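Local atomic coordinates of sulfite reductase [ferredoxin] (Mycobacterium tuberculosis, PDB entry 1ZJ8), a protein that reduces sulfite to sulfide with electrons from ferredoxin, using a siroheme and a [4Fe-4S] cluster, probably for the synthesis of sulfur-containing amino acids and cofactors. Residues 278-283 with 325-330; 353-358 with 404-409; 506-511 with 533-538. One frame throughout, in Å; residues are numbered along the deposited sequence.

Contact 1. Residues 278-283 with 325-330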
loop_
_atom_site.group_PDB
_atom_site.type_symbol
_atom_site.label_atom_id
_atom_site.label_comp_id
_atom_site.label_asym_id
_atom_site.label_seq_id
_atom_site.Cartn_x
_atom_site.Cartn_y
_atom_site.Cartn_z
ATOM N N PRO A 278 -7.093 16.946 -11.225
ATOM C CA PRO A 278 -7.853 17.137 -9.973
ATOM C C PRO A 278 -9.386 17.143 -10.163
ATOM O O PRO A 278 -10.139 16.586 -9.338
ATOM C CB PRO A 278 -7.355 18.507 -9.479
ATOM C CG PRO A 278 -5.989 18.651 -10.034
ATOM C CD PRO A 278 -6.028 17.955 -11.379
ATOM N N GLU A 279 -9.813 17.774 -11.254
ATOM C CA GLU A 279 -11.226 17.913 -11.634
ATOM C C GLU A 279 -11.866 16.527 -11.913
ATOM O O GLU A 279 -12.928 16.155 -11.396
ATOM C CB GLU A 279 -11.261 18.745 -12.922
ATOM C CG GLU A 279 -12.306 19.801 -13.032
ATOM C CD GLU A 279 -12.284 20.456 -14.430
ATOM O OE1 GLU A 279 -12.212 19.726 -15.457
ATOM O OE2 GLU A 279 -12.356 21.711 -14.500
ATOM N N VAL A 280 -11.186 15.779 -12.763
ATOM C CA VAL A 280 -11.654 14.483 -13.192
ATOM C C VAL A 280 -11.625 13.525 -12.007
ATOM O O VAL A 280 -12.530 12.690 -11.853
ATOM C CB VAL A 280 -10.770 13.956 -14.325
ATOM C CG1 VAL A 280 -11.114 12.506 -14.652
ATOM C CG2 VAL A 280 -10.896 14.856 -15.559
ATOM N N TRP A 281 -10.582 13.649 -11.178
ATOM C CA TRP A 281 -10.462 12.832 -9.974
ATOM C C TRP A 281 -11.696 13.043 -9.110
ATOM O O TRP A 281 -12.293 12.076 -8.618
ATOM C CB TRP A 281 -9.196 13.193 -9.201
ATOM C CG TRP A 281 -8.997 12.393 -7.958
ATOM C CD1 TRP A 281 -8.285 11.232 -7.830
ATOM C CD2 TRP A 281 -9.518 12.689 -6.655
ATOM N NE1 TRP A 281 -8.332 10.787 -6.529
ATOM C CE2 TRP A 281 -9.079 11.665 -5.785
ATOM C CE3 TRP A 281 -10.325 13.708 -6.141
ATOM C CZ2 TRP A 281 -9.402 11.646 -4.426
ATOM C CZ3 TRP A 281 -10.638 13.685 -4.785
ATOM C CH2 TRP A 281 -10.173 12.661 -3.944
ATOM N N ALA A 282 -12.087 14.310 -8.949
ATOM C CA ALA A 282 -13.249 14.649 -8.125
ATOM C C ALA A 282 -14.524 13.986 -8.671
ATOM O O ALA A 282 -15.322 13.434 -7.917
ATOM C CB ALA A 282 -13.410 16.153 -8.034
ATOM N N ALA A 283 -14.677 14.012 -9.985
ATOM C CA ALA A 283 -15.853 13.478 -10.630
ATOM C C ALA A 283 -15.964 11.961 -10.447
ATOM O O ALA A 283 -17.056 11.416 -10.208
ATOM C CB ALA A 283 -15.820 13.824 -12.090
ATOM N N ARG A 325 -19.315 17.115 -19.743
ATOM C CA ARG A 325 -18.552 17.205 -20.999
ATOM C C ARG A 325 -17.886 15.876 -21.369
ATOM O O ARG A 325 -17.653 15.032 -20.499
ATOM C CB ARG A 325 -17.472 18.284 -20.899
ATOM C CG ARG A 325 -16.247 17.819 -20.152
ATOM C CD ARG A 325 -15.386 18.957 -19.665
ATOM N NE ARG A 325 -14.323 18.458 -18.794
ATOM C CZ ARG A 325 -13.237 17.811 -19.217
ATOM N NH1 ARG A 325 -13.035 17.567 -20.510
ATOM N NH2 ARG A 325 -12.338 17.407 -18.334
ATOM N N PRO A 326 -17.554 15.685 -22.656
ATOM C CA PRO A 326 -16.854 14.442 -22.984
ATOM C C PRO A 326 -15.398 14.474 -22.500
ATOM O O PRO A 326 -14.852 15.562 -22.266
ATOM C CB PRO A 326 -16.940 14.373 -24.522
ATOM C CG PRO A 326 -17.197 15.747 -24.977
ATOM C CD PRO A 326 -17.778 16.533 -23.843
ATOM N N LEU A 327 -14.815 13.288 -22.301
ATOM C CA LEU A 327 -13.379 13.142 -22.126
ATOM C C LEU A 327 -12.806 12.875 -23.490
ATOM O O LEU A 327 -13.477 12.283 -24.333
ATOM C CB LEU A 327 -13.054 11.972 -21.218
ATOM C CG LEU A 327 -13.467 12.138 -19.763
ATOM C CD1 LEU A 327 -13.331 10.820 -19.009
ATOM C CD2 LEU A 327 -12.612 13.219 -19.130
ATOM N N ILE A 328 -11.571 13.321 -23.702
ATOM C CA ILE A 328 -10.852 13.060 -24.941
ATOM C C ILE A 328 -10.431 11.582 -24.953
ATOM O O ILE A 328 -10.006 11.059 -23.927
ATOM C CB ILE A 328 -9.609 13.966 -25.068
ATOM C CG1 ILE A 328 -10.013 15.449 -25.043
ATOM C CG2 ILE A 328 -8.785 13.632 -26.327
ATOM C CD1 ILE A 328 -9.587 16.171 -23.736
ATOM N N ASP A 329 -10.587 10.912 -26.098
ATOM C CA ASP A 329 -10.140 9.531 -26.271
ATOM C C ASP A 329 -8.612 9.502 -26.237
ATOM O O ASP A 329 -7.953 10.443 -26.695
ATOM C CB ASP A 329 -10.610 8.951 -27.619
ATOM C CG ASP A 329 -12.101 8.586 -27.651
ATOM O OD1 ASP A 329 -12.801 8.565 -26.604
ATOM O OD2 ASP A 329 -12.572 8.295 -28.765
ATOM N N GLY A 330 -8.046 8.419 -25.705
ATOM C CA GLY A 330 -6.595 8.278 -25.667
ATOM C C GLY A 330 -6.163 6.833 -25.678
ATOM O O GLY A 330 -6.941 5.954 -25.385
#

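Contact 2. Residues 353-358 with 404-409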
loop_
_atom_site.group_PDB
_atom_site.type_symbol
_atom_site.label_atom_id
_atom_site.label_comp_id
_atom_site.label_asym_id
_atom_site.label_seq_id
_atom_site.Cartn_x
_atom_site.Cartn_y
_atom_site.Cartn_z
ATOM N N ASN A 353 22.147 12.211 -8.556
ATOM C CA ASN A 353 21.733 10.824 -8.477
ATOM C C ASN A 353 20.618 10.580 -7.505
ATOM O O ASN A 353 20.500 11.255 -6.495
ATOM C CB ASN A 353 22.892 9.949 -8.026
ATOM C CG ASN A 353 24.026 9.949 -9.003
ATOM O OD1 ASN A 353 24.019 9.214 -10.005
ATOM N ND2 ASN A 353 25.029 10.781 -8.715
ATOM N N ALA A 354 19.816 9.573 -7.809
ATOM C CA ALA A 354 18.893 8.976 -6.843
ATOM C C ALA A 354 19.391 7.590 -6.404
ATOM O O ALA A 354 19.820 6.785 -7.226
ATOM C CB ALA A 354 17.493 8.835 -7.459
ATOM N N VAL A 355 19.266 7.300 -5.121
ATOM C CA VAL A 355 19.729 6.046 -4.539
ATOM C C VAL A 355 18.547 5.398 -3.822
ATOM O O VAL A 355 17.994 5.980 -2.899
ATOM C CB VAL A 355 20.871 6.338 -3.525
ATOM C CG1 VAL A 355 21.302 5.095 -2.765
ATOM C CG2 VAL A 355 22.039 6.968 -4.246
ATOM N N GLY A 356 18.138 4.210 -4.256
ATOM C CA GLY A 356 17.047 3.484 -3.578
ATOM C C GLY A 356 17.586 2.380 -2.677
ATOM O O GLY A 356 18.501 1.643 -3.062
ATOM N N VAL A 357 17.023 2.256 -1.485
ATOM C CA VAL A 357 17.490 1.254 -0.539
ATOM C C VAL A 357 16.364 0.344 -0.130
ATOM O O VAL A 357 15.198 0.728 -0.133
ATOM C CB VAL A 357 18.081 1.848 0.750
ATOM C CG1 VAL A 357 19.440 2.422 0.482
ATOM C CG2 VAL A 357 17.161 2.894 1.366
ATOM N N ALA A 358 16.739 -0.866 0.255
ATOM C CA ALA A 358 15.776 -1.926 0.513
ATOM C C ALA A 358 15.928 -2.411 1.931
ATOM O O ALA A 358 16.850 -3.155 2.233
ATOM C CB ALA A 358 15.977 -3.116 -0.453
ATOM N N ASP A 404 30.091 7.630 0.020
ATOM C CA ASP A 404 29.938 7.799 1.478
ATOM C C ASP A 404 28.507 7.570 1.939
ATOM O O ASP A 404 28.293 6.804 2.875
ATOM C CB ASP A 404 30.464 9.151 1.951
ATOM C CG ASP A 404 31.994 9.216 1.928
ATOM O OD1 ASP A 404 32.666 8.152 1.930
ATOM O OD2 ASP A 404 32.529 10.337 1.897
ATOM N N LEU A 405 27.533 8.183 1.265
ATOM C CA LEU A 405 26.118 7.904 1.544
ATOM C C LEU A 405 25.794 6.391 1.507
ATOM O O LEU A 405 25.271 5.826 2.459
ATOM C CB LEU A 405 25.223 8.626 0.544
ATOM C CG LEU A 405 23.737 8.555 0.885
ATOM C CD1 LEU A 405 23.513 9.278 2.198
ATOM C CD2 LEU A 405 22.875 9.173 -0.180
ATOM N N ILE A 406 26.109 5.730 0.397
ATOM C CA ILE A 406 25.842 4.292 0.264
ATOM C C ILE A 406 26.363 3.523 1.505
ATOM O O ILE A 406 25.665 2.663 2.051
ATOM C CB ILE A 406 26.506 3.662 -1.026
ATOM C CG1 ILE A 406 26.129 4.424 -2.316
ATOM C CG2 ILE A 406 26.186 2.161 -1.144
ATOM C CD1 ILE A 406 24.709 4.284 -2.754
ATOM N N ALA A 407 27.584 3.831 1.939
ATOM C CA ALA A 407 28.201 3.101 3.041
ATOM C C ALA A 407 27.437 3.352 4.348
ATOM O O ALA A 407 27.059 2.413 5.060
ATOM C CB ALA A 407 29.667 3.469 3.188
ATOM N N GLY A 408 27.181 4.615 4.646
ATOM C CA GLY A 408 26.337 4.960 5.780
ATOM C C GLY A 408 25.016 4.211 5.811
ATOM O O GLY A 408 24.592 3.742 6.874
ATOM N N LEU A 409 24.367 4.107 4.646
ATOM C CA LEU A 409 23.080 3.456 4.514
ATOM C C LEU A 409 23.196 1.967 4.800
ATOM O O LEU A 409 22.356 1.385 5.477
ATOM C CB LEU A 409 22.535 3.686 3.104
ATOM C CG LEU A 409 22.022 5.100 2.802
ATOM C CD1 LEU A 409 21.732 5.234 1.336
ATOM C CD2 LEU A 409 20.779 5.430 3.578
#

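Contact 3. Residues 506-511 with 533-538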
loop_
_atom_site.group_PDB
_atom_site.type_symbol
_atom_site.label_atom_id
_atom_site.label_comp_id
_atom_site.label_asym_id
_atom_site.label_seq_id
_atom_site.Cartn_x
_atom_site.Cartn_y
_atom_site.Cartn_z
ATOM N N VAL A 506 -1.048 -20.864 -0.841
ATOM C CA VAL A 506 -0.032 -20.430 -1.789
ATOM C C VAL A 506 -0.633 -19.998 -3.125
ATOM O O VAL A 506 -1.381 -20.747 -3.749
ATOM C CB VAL A 506 0.945 -21.602 -2.031
ATOM C CG1 VAL A 506 1.958 -21.307 -3.149
ATOM C CG2 VAL A 506 1.651 -21.937 -0.716
ATOM N N HIS A 507 -0.297 -18.793 -3.572
ATOM C CA HIS A 507 -0.718 -18.312 -4.884
ATOM C C HIS A 507 0.554 -18.164 -5.707
ATOM O O HIS A 507 1.518 -17.544 -5.253
ATOM C CB HIS A 507 -1.471 -16.978 -4.784
ATOM C CG HIS A 507 -2.745 -17.040 -3.983
ATOM N ND1 HIS A 507 -3.991 -16.833 -4.542
ATOM C CD2 HIS A 507 -2.964 -17.258 -2.661
ATOM C CE1 HIS A 507 -4.921 -16.938 -3.607
ATOM N NE2 HIS A 507 -4.324 -17.195 -2.456
ATOM N N LEU A 508 0.580 -18.751 -6.895
ATOM C CA LEU A 508 1.790 -18.746 -7.701
ATOM C C LEU A 508 1.580 -18.032 -9.034
ATOM O O LEU A 508 0.556 -18.222 -9.694
ATOM C CB LEU A 508 2.257 -20.179 -7.926
ATOM C CG LEU A 508 2.817 -20.865 -6.674
ATOM C CD1 LEU A 508 2.685 -22.374 -6.768
ATOM C CD2 LEU A 508 4.274 -20.490 -6.455
ATOM N N GLY A 509 2.548 -17.208 -9.426
ATOM C CA GLY A 509 2.594 -16.651 -10.785
ATOM C C GLY A 509 1.822 -15.358 -11.067
ATOM O O GLY A 509 1.591 -15.017 -12.224
ATOM N N GLY A 510 1.446 -14.619 -10.028
ATOM C CA GLY A 510 0.791 -13.310 -10.210
ATOM C C GLY A 510 1.746 -12.215 -10.690
ATOM O O GLY A 510 2.943 -12.256 -10.406
ATOM N N HIS A 511 1.230 -11.240 -11.421
ATOM C CA HIS A 511 2.027 -10.108 -11.842
ATOM C C HIS A 511 1.147 -9.006 -12.418
ATOM O O HIS A 511 0.055 -9.265 -12.931
ATOM C CB HIS A 511 3.041 -10.529 -12.910
ATOM C CG HIS A 511 2.429 -11.005 -14.192
ATOM N ND1 HIS A 511 1.999 -12.302 -14.377
ATOM C CD2 HIS A 511 2.203 -10.370 -15.367
ATOM C CE1 HIS A 511 1.523 -12.447 -15.603
ATOM N NE2 HIS A 511 1.629 -11.285 -16.223
ATOM N N GLY A 533 10.654 -21.383 4.216
ATOM C CA GLY A 533 11.990 -21.446 3.624
ATOM C C GLY A 533 12.228 -22.741 2.889
ATOM O O GLY A 533 12.808 -22.752 1.805
ATOM N N ASP A 534 11.785 -23.842 3.482
ATOM C CA ASP A 534 11.870 -25.147 2.830
ATOM C C ASP A 534 11.126 -25.135 1.507
ATOM O O ASP A 534 11.651 -25.547 0.476
ATOM C CB ASP A 534 11.241 -26.237 3.706
ATOM C CG ASP A 534 11.993 -26.474 5.002
ATOM O OD1 ASP A 534 13.218 -26.674 4.963
ATOM O OD2 ASP A 534 11.346 -26.502 6.066
ATOM N N TYR A 535 9.888 -24.667 1.552
ATOM C CA TYR A 535 9.032 -24.655 0.375
ATOM C C TYR A 535 9.585 -23.791 -0.763
ATOM O O TYR A 535 9.656 -24.236 -1.907
ATOM C CB TYR A 535 7.632 -24.165 0.744
ATOM C CG TYR A 535 6.800 -23.904 -0.472
ATOM C CD1 TYR A 535 6.022 -24.904 -1.025
ATOM C CD2 TYR A 535 6.835 -22.675 -1.102
ATOM C CE1 TYR A 535 5.288 -24.677 -2.154
ATOM C CE2 TYR A 535 6.105 -22.434 -2.227
ATOM C CZ TYR A 535 5.329 -23.432 -2.751
ATOM O OH TYR A 535 4.586 -23.191 -3.888
ATOM N N ILE A 536 9.946 -22.550 -0.442
ATOM C CA ILE A 536 10.522 -21.631 -1.424
ATOM C C ILE A 536 11.759 -22.253 -2.079
ATOM O O ILE A 536 11.911 -22.213 -3.298
ATOM C CB ILE A 536 10.979 -20.286 -0.789
ATOM C CG1 ILE A 536 9.823 -19.506 -0.181
ATOM C CG2 ILE A 536 11.660 -19.402 -1.833
ATOM C CD1 ILE A 536 8.791 -19.169 -1.152
ATOM N N ASP A 537 12.645 -22.801 -1.249
ATOM C CA ASP A 537 13.844 -23.472 -1.720
ATOM C C ASP A 537 13.486 -24.595 -2.686
ATOM O O ASP A 537 14.006 -24.645 -3.804
ATOM C CB ASP A 537 14.625 -24.027 -0.527
ATOM C CG ASP A 537 15.862 -24.833 -0.938
ATOM O OD1 ASP A 537 16.990 -24.310 -0.823
ATOM O OD2 ASP A 537 15.712 -26.002 -1.356
ATOM N N ARG A 538 12.591 -25.487 -2.248
ATOM C CA ARG A 538 12.142 -26.609 -3.067
ATOM C C ARG A 538 11.685 -26.095 -4.426
ATOM O O ARG A 538 12.249 -26.476 -5.447
ATOM C CB ARG A 538 11.013 -27.353 -2.348
ATOM C CG ARG A 538 10.500 -28.614 -3.024
ATOM C CD ARG A 538 9.754 -29.505 -2.015
ATOM N NE ARG A 538 8.628 -28.844 -1.338
ATOM C CZ ARG A 538 8.548 -28.542 -0.029
ATOM N NH1 ARG A 538 9.539 -28.785 0.830
ATOM N NH2 ARG A 538 7.446 -27.953 0.432
#

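Contact 1. Residues 278-283 with 325-330
Where helix 277-291 meets the chain leading into edge strand 328-329 of a mixed sheet, in the first 4Fe-4S family domain, Glu279 and Val280 face Arg325 and Leu327. The junction illustrates how a small contact can grade from charged outside to oily inside. At its exposed end, Glu279 OE1 lies 3.7 Å from Arg325 NH2, a long salt bridge in which carboxylate and guanidinium planes are 58° apart, so the two groups do not dock flat against each other. Arg325 reaches the helix by setting CG between its backbone N and carbonyl carbon (chi1 79°) and running extended from there to NE. One helical step on, Val280 CG2 approaches the same NH2 at 4.0 Å, the two side chains crossing at about a right angle, while that methyl also faces Leu327 CD2 at 4.3 Å. Further in, Val280 rests on Phe238 and Val272, and Leu327 on Ala270 and Leu318. A weak, long ion pair with Glu276 gives the arginine a second carboxylate. With both ion pairs long, the attraction is probably diffuse, holding the guanidinium loosely at the exposed end, beside Val280, whose own apolar meeting with Leu327 is just within touching range.

Contact 2. Residues 353-358 with 404-409
Val355 and Val357 of strand 353-357 point at Ile406 and Leu409 of helix 399-411, a compact example of a helix laid on a sheet by its branched side chains. The short axes run almost the same way, 13° apart, with a closest approach of 10.5 Å, and four methyl-bearing side chains meet between them.

Val355 is the hub. Its CG1 stands anti to the backbone N (chi1 174°) and reaches Ile406 CD1 at 3.5 Å; CG2 comes within 4.1 Å of that same CD1, so the isoleucine end sits against both branches of the valine. Ile406 itself starts off to one side of the strand, and it is the bend at its second torsion (chi2 -70°) that carries CD1 inward. Leu409 behaves differently: it is aimed at the strand from the start, and its CD1 serves two valines, lying 3.7 Å from Val357 CG1 and 4.1 Å from Val355 CG1. Val357 crosses Leu409 at about a right angle, whereas Val355 meets its partners at a slant.

Leu375 of helix 366-379 touches Leu409 from the neighbouring helix, while Leu414 closes on Val357, so the patch belongs to the core of the second ferredoxin-like half domain. Since every atom that meets across it is a methyl carbon, attachment here rests on shape and the hydrophobic effect, with the strand's backbone polar groups bonded instead to strands 344-347 and 392-397.

Contact 3. Residues 506-511 with 533-538
Val506 and Leu508, at the end of strand 500-508, stand well back from Tyr535 of helix 532-545: even the nearest CA pair, Val506 and Tyr535, is 10.2 Å apart, and the gap is bridged by one long side chain from the helix. This is a worked case of a long aromatic side chain spanning a wide helix-to-sheet gap. The CG of Tyr535 is anti to the backbone N (chi1 170°), which sends the ring out from the helix toward the strand, and the two aliphatic residues come to meet it from the opposite direction.

Both of them touch the phenol end. Val506 offers CG1, anti to its own backbone N, at 3.3 Å from Tyr535 OH and 4.0 Å from Tyr535 CZ, approaching the ring obliquely. Leu508 lies two residues along on the same side of the strand and straddles the oxygen with its fork, CD1 at 3.5 Å and CD2 at 3.7 Å from Tyr535 OH.

A buried hydroxyl set among methyl groups needs a polar partner, and it finds one in the backbone O of Leu565, near the C terminus, to which it is hydrogen-bonded; the Leu565 side chain in turn touches Leu508. Leu565 O and the terminal Arg566 O are thus both bonded by side chains of this helix, the latter through Arg538 NE, and Tyr535 also rests on Val527 of strand 520-528. The whole is a helix packed on the mixed sheet of the alpha+beta 4Fe-4S domain, the second of this family in the chain, where it follows the antiparallel strands 486-494, 500-508 and 520-528.

From the N terminus, the three contacts follow one another in series, neither nesting nor crossing. Contact 1 closes a mainly helical excursion of 41 residues in the first 4Fe-4S family domain, joining a helix to the loop before an edge strand. Contact 2 closes 45 residues of mixed helix and strand in the second ferredoxin-like half domain, tying strand 353-357 to helix 399-411. Contact 3 closes a shorter span of 21 within the second 4Fe-4S family domain and ties strand 500-508 to helix 532-545. None touches another: nearest atoms are about 26 Å apart for contacts 1 and 2, and about 17 Å for contacts 2 and 3. All lie away from the annotated cofactor sites.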